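Local coordinates for MutT/nudix family protein (Enterococcus faecalis, PDB 2FML) that is of unestablished function but pairs a Nudix domain with an NrtR-type winged helix, so it may be a DNA-binding regulator related to NrtR, at residues A220-A225 with V230-I235; I167-K172 with D185-I190; N70-P75 with E163-T168. All coordinates share one frame; numbering follows the deposited sequence.

Contact 1 (A220-A225 with V230-I235)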
loop_
_atom_site.group_PDB
_atom_site.type_symbol
_atom_site.label_atom_id
_atom_site.label_comp_id
_atom_site.label_asym_id
_atom_site.label_seq_id
_atom_site.Cartn_x
_atom_site.Cartn_y
_atom_site.Cartn_z
ATOM N N ALA A 220 24.706 -12.485 -0.160
ATOM C CA ALA A 220 23.258 -12.559 -0.276
ATOM C C ALA A 220 22.693 -13.470 0.793
ATOM O O ALA A 220 21.699 -13.138 1.407
ATOM C CB ALA A 220 22.842 -13.047 -1.677
ATOM N N ARG A 221 23.303 -14.643 0.991
ATOM C CA ARG A 221 22.926 -15.495 2.126
ATOM C C ARG A 221 22.979 -14.769 3.496
ATOM O O ARG A 221 22.070 -14.949 4.310
ATOM C CB ARG A 221 23.742 -16.781 2.144
ATOM C CG ARG A 221 23.335 -17.763 1.047
ATOM C CD ARG A 221 24.477 -18.765 0.688
ATOM N NE ARG A 221 24.786 -19.587 1.844
ATOM C CZ ARG A 221 25.987 -19.708 2.396
ATOM N NH1 ARG A 221 27.041 -19.099 1.870
ATOM N NH2 ARG A 221 26.130 -20.464 3.477
ATOM N N LYS A 222 24.024 -13.963 3.735
ATOM C CA LYS A 222 24.239 -13.227 5.022
ATOM C C LYS A 222 23.182 -12.156 5.279
ATOM O O LYS A 222 22.789 -11.923 6.413
ATOM C CB LYS A 222 25.647 -12.609 5.068
ATOM C CG LYS A 222 26.831 -13.658 5.152
ATOM C CD LYS A 222 28.096 -13.038 5.778
ATOM C CE LYS A 222 29.307 -13.962 5.798
ATOM N NZ LYS A 222 30.444 -13.294 6.554
ATOM N N VAL A 223 22.722 -11.506 4.208
ATOM C CA VAL A 223 21.623 -10.576 4.275
ATOM C C VAL A 223 20.318 -11.334 4.570
ATOM O O VAL A 223 19.630 -11.024 5.536
ATOM C CB VAL A 223 21.513 -9.744 3.001
ATOM C CG1 VAL A 223 20.197 -8.980 3.006
ATOM C CG2 VAL A 223 22.699 -8.810 2.892
ATOM N N PHE A 224 19.997 -12.333 3.760
ATOM C CA PHE A 224 18.869 -13.193 4.031
ATOM C C PHE A 224 18.833 -13.769 5.464
ATOM O O PHE A 224 17.775 -13.830 6.069
ATOM C CB PHE A 224 18.841 -14.340 3.034
ATOM C CG PHE A 224 17.987 -14.078 1.837
ATOM C CD1 PHE A 224 18.263 -12.994 0.981
ATOM C CD2 PHE A 224 16.896 -14.922 1.549
ATOM C CE1 PHE A 224 17.466 -12.745 -0.137
ATOM C CE2 PHE A 224 16.100 -14.693 0.428
ATOM C CZ PHE A 224 16.391 -13.597 -0.421
ATOM N N ALA A 225 19.976 -14.182 6.006
ATOM C CA ALA A 225 19.991 -14.747 7.357
ATOM C C ALA A 225 19.724 -13.665 8.437
ATOM O O ALA A 225 19.098 -13.968 9.459
ATOM C CB ALA A 225 21.285 -15.528 7.624
ATOM N N VAL A 230 18.732 -16.356 11.425
ATOM C CA VAL A 230 19.497 -17.584 11.472
ATOM C C VAL A 230 20.996 -17.309 11.114
ATOM O O VAL A 230 21.360 -16.249 10.615
ATOM C CB VAL A 230 18.904 -18.657 10.494
ATOM C CG1 VAL A 230 17.435 -18.946 10.786
ATOM C CG2 VAL A 230 19.085 -18.222 9.048
ATOM N N ASP A 231 21.836 -18.300 11.373
ATOM C CA ASP A 231 23.209 -18.356 10.922
ATOM C C ASP A 231 23.235 -18.578 9.393
ATOM O O ASP A 231 22.658 -19.550 8.877
ATOM C CB ASP A 231 23.853 -19.532 11.670
ATOM C CG ASP A 231 25.367 -19.674 11.442
ATOM O OD1 ASP A 231 25.848 -20.786 11.747
ATOM O OD2 ASP A 231 26.082 -18.734 11.021
ATOM N N TYR A 232 23.885 -17.668 8.665
ATOM C CA TYR A 232 24.064 -17.804 7.198
ATOM C C TYR A 232 24.499 -19.225 6.716
ATOM O O TYR A 232 24.153 -19.661 5.604
ATOM C CB TYR A 232 25.012 -16.709 6.673
ATOM C CG TYR A 232 26.472 -16.997 6.876
ATOM C CD1 TYR A 232 27.223 -17.626 5.877
ATOM C CD2 TYR A 232 27.110 -16.650 8.065
ATOM C CE1 TYR A 232 28.567 -17.905 6.050
ATOM C CE2 TYR A 232 28.467 -16.909 8.257
ATOM C CZ TYR A 232 29.206 -17.549 7.244
ATOM O OH TYR A 232 30.569 -17.814 7.432
ATOM N N ARG A 233 25.213 -19.952 7.575
ATOM C CA ARG A 233 25.741 -21.275 7.228
ATOM C C ARG A 233 24.651 -22.332 7.177
ATOM O O ARG A 233 24.861 -23.407 6.583
ATOM C CB ARG A 233 26.864 -21.694 8.180
ATOM C CG ARG A 233 27.900 -20.615 8.285
ATOM C CD ARG A 233 29.125 -21.007 9.002
ATOM N NE ARG A 233 28.846 -21.354 10.386
ATOM C CZ ARG A 233 29.346 -20.729 11.450
ATOM N NH1 ARG A 233 30.150 -19.660 11.301
ATOM N NH2 ARG A 233 29.033 -21.180 12.670
ATOM N N SER A 234 23.498 -22.003 7.774
ATOM C CA SER A 234 22.317 -22.869 7.787
ATOM C C SER A 234 21.465 -22.731 6.496
ATOM O O SER A 234 20.524 -23.527 6.256
ATOM C CB SER A 234 21.500 -22.648 9.076
ATOM O OG SER A 234 20.594 -21.547 8.963
ATOM N N ILE A 235 21.808 -21.732 5.672
ATOM C CA ILE A 235 21.256 -21.604 4.321
ATOM C C ILE A 235 22.224 -22.241 3.306
ATOM O O ILE A 235 23.259 -21.651 2.969
ATOM C CB ILE A 235 20.971 -20.128 3.915
ATOM C CG1 ILE A 235 20.345 -19.326 5.087
ATOM C CG2 ILE A 235 20.133 -20.100 2.605
ATOM C CD1 ILE A 235 19.959 -17.857 4.780
#

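Contact 2 (I167-K172 with D185-I190)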
loop_
_atom_site.group_PDB
_atom_site.type_symbol
_atom_site.label_atom_id
_atom_site.label_comp_id
_atom_site.label_asym_id
_atom_site.label_seq_id
_atom_site.Cartn_x
_atom_site.Cartn_y
_atom_site.Cartn_z
ATOM N N ILE A 167 15.395 -0.556 21.784
ATOM C CA ILE A 167 14.025 -0.712 21.355
ATOM C C ILE A 167 13.884 -2.106 20.810
ATOM O O ILE A 167 14.594 -2.480 19.873
ATOM C CB ILE A 167 13.661 0.280 20.216
ATOM C CG1 ILE A 167 13.873 1.740 20.706
ATOM C CG2 ILE A 167 12.277 -0.123 19.576
ATOM C CD1 ILE A 167 14.034 2.716 19.629
ATOM N N THR A 168 12.962 -2.855 21.409
ATOM C CA THR A 168 12.736 -4.270 21.126
ATOM C C THR A 168 11.273 -4.410 20.815
ATOM O O THR A 168 10.440 -3.956 21.575
ATOM C CB THR A 168 13.162 -5.149 22.305
ATOM O OG1 THR A 168 14.571 -5.019 22.425
ATOM C CG2 THR A 168 12.874 -6.660 22.022
ATOM N N LEU A 169 10.997 -4.972 19.634
ATOM C CA LEU A 169 9.673 -5.111 19.068
ATOM C C LEU A 169 9.345 -6.564 18.762
ATOM O O LEU A 169 10.153 -7.294 18.179
ATOM C CB LEU A 169 9.564 -4.319 17.741
ATOM C CG LEU A 169 9.960 -2.837 17.752
ATOM C CD1 LEU A 169 9.960 -2.200 16.334
ATOM C CD2 LEU A 169 9.150 -2.079 18.856
ATOM N N ASP A 170 8.101 -6.919 19.062
ATOM C CA ASP A 170 7.517 -8.215 18.735
ATOM C C ASP A 170 7.046 -8.224 17.279
ATOM O O ASP A 170 6.175 -7.429 16.925
ATOM C CB ASP A 170 6.316 -8.523 19.650
ATOM C CG ASP A 170 5.812 -9.964 19.478
ATOM O OD1 ASP A 170 5.360 -10.373 18.381
ATOM O OD2 ASP A 170 5.892 -10.714 20.459
ATOM N N LEU A 171 7.634 -9.093 16.459
ATOM C CA LEU A 171 7.283 -9.216 15.053
ATOM C C LEU A 171 5.851 -9.605 14.745
ATOM O O LEU A 171 5.399 -9.342 13.625
ATOM C CB LEU A 171 8.225 -10.141 14.273
ATOM C CG LEU A 171 9.617 -9.564 13.977
ATOM C CD1 LEU A 171 10.551 -10.660 13.454
ATOM C CD2 LEU A 171 9.574 -8.272 13.062
ATOM N N LYS A 172 5.137 -10.198 15.697
ATOM C CA LYS A 172 3.741 -10.603 15.441
ATOM C C LYS A 172 2.703 -9.610 15.987
ATOM O O LYS A 172 1.630 -9.484 15.406
ATOM C CB LYS A 172 3.429 -12.049 15.909
ATOM C CG LYS A 172 4.458 -13.135 15.507
ATOM C CD LYS A 172 4.540 -13.289 13.947
ATOM C CE LYS A 172 6.009 -13.248 13.369
ATOM N NZ LYS A 172 5.977 -12.751 11.930
ATOM N N ASP A 185 2.997 5.400 16.273
ATOM C CA ASP A 185 2.800 3.986 15.980
ATOM C C ASP A 185 3.979 3.500 15.125
ATOM O O ASP A 185 3.871 2.533 14.410
ATOM C CB ASP A 185 1.466 3.779 15.222
ATOM C CG ASP A 185 1.409 4.547 13.885
ATOM O OD1 ASP A 185 2.266 5.426 13.646
ATOM O OD2 ASP A 185 0.505 4.278 13.055
ATOM N N HIS A 186 5.134 4.138 15.268
ATOM C CA HIS A 186 6.333 3.756 14.468
ATOM C C HIS A 186 6.872 2.354 14.714
ATOM O O HIS A 186 7.496 1.777 13.847
ATOM C CB HIS A 186 7.443 4.793 14.607
ATOM C CG HIS A 186 7.077 6.096 13.999
ATOM N ND1 HIS A 186 7.980 7.128 13.848
ATOM C CD2 HIS A 186 5.900 6.524 13.477
ATOM C CE1 HIS A 186 7.371 8.141 13.258
ATOM N NE2 HIS A 186 6.112 7.796 13.027
ATOM N N SER A 187 6.588 1.792 15.882
ATOM C CA SER A 187 6.927 0.379 16.103
ATOM C C SER A 187 6.153 -0.553 15.140
ATOM O O SER A 187 6.737 -1.533 14.589
ATOM C CB SER A 187 6.590 0.012 17.557
ATOM O OG SER A 187 5.245 -0.322 17.500
ATOM N N GLU A 188 4.865 -0.231 14.905
ATOM C CA GLU A 188 4.076 -0.959 13.918
ATOM C C GLU A 188 4.570 -0.809 12.510
ATOM O O GLU A 188 4.359 -1.669 11.706
ATOM C CB GLU A 188 2.581 -0.540 13.889
ATOM C CG GLU A 188 1.760 -0.992 15.058
ATOM C CD GLU A 188 0.518 -0.157 15.149
ATOM O OE1 GLU A 188 -0.191 -0.156 14.125
ATOM O OE2 GLU A 188 0.285 0.536 16.197
ATOM N N ILE A 189 5.034 0.382 12.192
ATOM C CA ILE A 189 5.577 0.670 10.902
ATOM C C ILE A 189 6.932 -0.074 10.667
ATOM O O ILE A 189 7.156 -0.608 9.582
ATOM C CB ILE A 189 5.759 2.212 10.660
ATOM C CG1 ILE A 189 4.526 3.083 11.079
ATOM C CG2 ILE A 189 6.265 2.428 9.244
ATOM C CD1 ILE A 189 4.651 4.588 10.614
ATOM N N ILE A 190 7.815 -0.110 11.653
ATOM C CA ILE A 190 9.075 -0.847 11.488
ATOM C C ILE A 190 8.882 -2.365 11.328
ATOM O O ILE A 190 9.485 -3.026 10.447
ATOM C CB ILE A 190 10.074 -0.493 12.604
ATOM C CG1 ILE A 190 10.529 0.926 12.329
ATOM C CG2 ILE A 190 11.355 -1.486 12.591
ATOM C CD1 ILE A 190 11.246 1.620 13.397
#

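Contact 3 (N70-P75 with E163-T168)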
loop_
_atom_site.group_PDB
_atom_site.type_symbol
_atom_site.label_atom_id
_atom_site.label_comp_id
_atom_site.label_asym_id
_atom_site.label_seq_id
_atom_site.Cartn_x
_atom_site.Cartn_y
_atom_site.Cartn_z
ATOM N N ASN A 70 11.718 14.219 22.226
ATOM C CA ASN A 70 12.800 13.407 22.763
ATOM C C ASN A 70 12.665 11.896 22.553
ATOM O O ASN A 70 13.548 11.122 22.914
ATOM C CB ASN A 70 13.047 13.762 24.252
ATOM C CG ASN A 70 13.645 15.167 24.432
ATOM O OD1 ASN A 70 14.189 15.754 23.502
ATOM N ND2 ASN A 70 13.534 15.704 25.644
ATOM N N SER A 71 11.565 11.467 21.962
ATOM C CA SER A 71 11.403 10.078 21.614
ATOM C C SER A 71 12.154 9.846 20.282
ATOM O O SER A 71 12.291 10.761 19.496
ATOM C CB SER A 71 9.914 9.721 21.481
ATOM O OG SER A 71 9.252 9.772 22.726
ATOM N N TRP A 72 12.588 8.614 20.047
ATOM C CA TRP A 72 13.100 8.189 18.759
ATOM C C TRP A 72 11.942 7.806 17.837
ATOM O O TRP A 72 10.885 7.359 18.280
ATOM C CB TRP A 72 14.136 7.038 18.904
ATOM C CG TRP A 72 15.304 7.449 19.742
ATOM C CD1 TRP A 72 15.420 7.307 21.110
ATOM C CD2 TRP A 72 16.510 8.114 19.305
ATOM N NE1 TRP A 72 16.612 7.835 21.537
ATOM C CE2 TRP A 72 17.313 8.314 20.455
ATOM C CE3 TRP A 72 16.996 8.547 18.055
ATOM C CZ2 TRP A 72 18.573 8.948 20.395
ATOM C CZ3 TRP A 72 18.252 9.157 17.998
ATOM C CH2 TRP A 72 19.032 9.339 19.154
ATOM N N ALA A 73 12.151 8.023 16.548
ATOM C CA ALA A 73 11.063 8.027 15.623
ATOM C C ALA A 73 11.617 7.768 14.217
ATOM O O ALA A 73 12.777 8.024 13.975
ATOM C CB ALA A 73 10.338 9.405 15.682
ATOM N N LEU A 74 10.788 7.314 13.280
ATOM C CA LEU A 74 11.163 7.456 11.838
ATOM C C LEU A 74 11.192 8.906 11.398
ATOM O O LEU A 74 10.436 9.755 11.931
ATOM C CB LEU A 74 10.250 6.630 10.891
ATOM C CG LEU A 74 10.115 5.127 11.275
ATOM C CD1 LEU A 74 8.866 4.484 10.649
ATOM C CD2 LEU A 74 11.398 4.295 10.909
ATOM N N PRO A 75 12.048 9.219 10.412
ATOM C CA PRO A 75 11.968 10.544 9.815
ATOM C C PRO A 75 10.650 10.632 9.018
ATOM O O PRO A 75 10.233 9.649 8.460
ATOM C CB PRO A 75 13.163 10.564 8.860
ATOM C CG PRO A 75 13.460 9.128 8.581
ATOM C CD PRO A 75 13.102 8.379 9.812
ATOM N N GLU A 163 24.124 3.210 21.103
ATOM C CA GLU A 163 24.645 3.577 22.440
ATOM C C GLU A 163 23.753 2.901 23.512
ATOM O O GLU A 163 23.618 1.670 23.484
ATOM C CB GLU A 163 24.781 5.110 22.618
ATOM C CG GLU A 163 26.050 5.726 21.929
ATOM C CD GLU A 163 25.944 7.266 21.750
ATOM O OE1 GLU A 163 25.191 7.881 22.542
ATOM O OE2 GLU A 163 26.578 7.863 20.831
ATOM N N ASP A 164 23.138 3.694 24.404
ATOM C CA ASP A 164 22.303 3.142 25.486
ATOM C C ASP A 164 20.818 3.029 25.185
ATOM O O ASP A 164 20.027 2.666 26.058
ATOM C CB ASP A 164 22.522 3.909 26.780
ATOM C CG ASP A 164 23.616 3.281 27.633
ATOM O OD1 ASP A 164 23.298 2.386 28.478
ATOM O OD2 ASP A 164 24.802 3.679 27.458
ATOM N N VAL A 165 20.456 3.319 23.931
ATOM C CA VAL A 165 19.097 3.219 23.458
ATOM C C VAL A 165 18.817 1.802 22.989
ATOM O O VAL A 165 19.633 1.208 22.282
ATOM C CB VAL A 165 18.824 4.240 22.309
ATOM C CG1 VAL A 165 17.319 4.206 21.891
ATOM C CG2 VAL A 165 19.286 5.630 22.752
ATOM N N GLU A 166 17.668 1.278 23.408
ATOM C CA GLU A 166 17.275 -0.109 23.194
ATOM C C GLU A 166 15.773 -0.176 22.989
ATOM O O GLU A 166 14.994 0.132 23.881
ATOM C CB GLU A 166 17.680 -1.006 24.371
ATOM C CG GLU A 166 17.269 -2.490 24.223
ATOM C CD GLU A 166 16.813 -3.147 25.573
ATOM O OE1 GLU A 166 15.714 -2.843 26.122
ATOM O OE2 GLU A 166 17.578 -3.992 26.093
ATOM N N ILE A 167 15.395 -0.556 21.784
ATOM C CA ILE A 167 14.025 -0.712 21.355
ATOM C C ILE A 167 13.884 -2.106 20.810
ATOM O O ILE A 167 14.594 -2.480 19.873
ATOM C CB ILE A 167 13.661 0.280 20.216
ATOM C CG1 ILE A 167 13.873 1.740 20.706
ATOM C CG2 ILE A 167 12.277 -0.123 19.576
ATOM C CD1 ILE A 167 14.034 2.716 19.629
ATOM N N THR A 168 12.962 -2.855 21.409
ATOM C CA THR A 168 12.736 -4.270 21.126
ATOM C C THR A 168 11.273 -4.410 20.815
ATOM O O THR A 168 10.440 -3.956 21.575
ATOM C CB THR A 168 13.162 -5.149 22.305
ATOM O OG1 THR A 168 14.571 -5.019 22.425
ATOM C CG2 THR A 168 12.874 -6.660 22.022
#

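Contact 1 (A220-A225 with V230-I235)
Ala225 CB is the bump that the turn after helix 217-228 is moulded around. It sits in a hollow walled by Val230, Tyr232 and Ile235, and its tightest neighbour is Val230 O, 3.1 Å from CB. Val230 CG2 closes one side of the hollow, and Ile235 CD1, at the end of an extended side chain, reaches in on another at 3.9 Å from Ala225 CB. Val230 N returns a hydrogen bond to Ala225 O. Nearer the start of the helical segment, Lys222 lies alongside Tyr232, its chain stretched beyond CG so that CE stands over the centre of the ring, 3.8 Å from the centroid, and NZ makes a cation-pi contact. Arg233 CG lies against the opposite face, offset toward the rim. Arg221, bent at chi3 (63°), turns its guanidinium edge to Ile235 O: NE donates at 2.8 Å, and NH2 adds a weak bond to the same oxygen. Beyond them, Phe240 of helix 237-244 packs on Phe224 and Ile235, within what is probably the winged-helix domain. The chemistry implies a turn held by an alanine plug packed into it, backed by an arginine bonded to Ile235 O and a lysine lying over the Tyr232 face.

Contact 2 (I167-K172 with D185-I190)
A serine methylene, not its hydroxyl, makes the closest touch here: Ser187 CB rests 3.6 Å from Leu169 CD2. With chi1 at 85°, OG is turned to Ala174 O, with which it makes a weak hydrogen bond, and CB is left facing the leucine. The contact seats helix 186-200 against strand 165-170 of the Nudix-domain sheet, next to strands 157-162 and 72-78. Leu169 reaches from its strand toward the helix and divides its two methyls over the first turn. CD2 takes the serine, while CD1 lies 3.7 Å from Ser187 O and 4.1 Å from Ile190 CG2, touching backbone and branched side chain together. Ile190, three residues after Ser187, offers CB and CG2 to the leucine and also packs on Ile158 and Leu160 of strand 157-162 and on Leu74. Ile191 adds another helix residue against Leu169. Where the strand ends, Asp170 forms an Asx turn: OD1 accepts from Lys172 N at 2.7 Å, nearly along its C-O bond, and from Thr173 N as well. These two amides help hold the chain where it leaves the strand, and Leu171 O accepts from Asn195 ND2 of the helix. The touch of Leu169 with Ser187 and Ile190 is van der Waals alone, which implies that shape and burial set the helix's seat there, while polar bonds act at the strand's end.

Contact 3 (N70-P75 with E163-T168)
Trp72 and Val165 meet within the Nudix domain, joining two strands of its mixed sheet that are not hydrogen-bonded to each other. Strand 72-78 carries the tryptophan and strand 165-170 the valine; their nearest CA atoms, those of Trp72 and Val165, are 9.1 Å apart, so side chains must span the gap. Trp72 does most of the spanning. Its CG lies anti to the carbonyl carbon (chi1 -59°), and chi2 of 90° stands the indole across the CA-CB-CG plane, bringing the five-membered part of the ring to the valine. Val165 has CG1 anti to the backbone N (chi1 -175°) and CG2 beside that N, a conformation that presents both methyls to the indole like the prongs of a fork. CG1 meets Trp72 CD1 at 3.7 Å, while CG2 reaches farther round toward CE2, at 4.0 Å. The two side chains cross at a slant. Ile167, two residues along the strand, also points inward; its CD1 reaches Trp72 CB, a looser touch at 4.4 Å. The indole has further company from strand 143-154, where Phe149 meets it edge-to-face and His147 comes against it at an intermediate tilt; Phe149 also touches Val165. Together these side chains make a small aromatic and aliphatic cluster. Val165 CG1 and CG2 both approach Trp72 NE1 from one side of the indole plane, each 3.7 Å away.

In the fold
Following the chain from the N terminus, the first segment to take part is on strand 72-78, and contact 3 closes a long loop by bringing 163-168 back to 70-75 across 87 intervening residues. Contact 2 starts on the same strand 165-170 and closes a loop of 12 residues onto helix 186-200. The two loops overlap only at Ile167 and Thr168, running nearly end to end, and neither contains the other. The contacts touch: His186 ND1 probably hydrogen-bonds Leu74 N, and Ile189 and Ile190 pack on Leu74, so the start of helix 186-200 is tied to both strands. Contact 1 follows in series, a local four-residue closure in the NrtR-type winged-helix region, its centre 23 Å from that of contact 2.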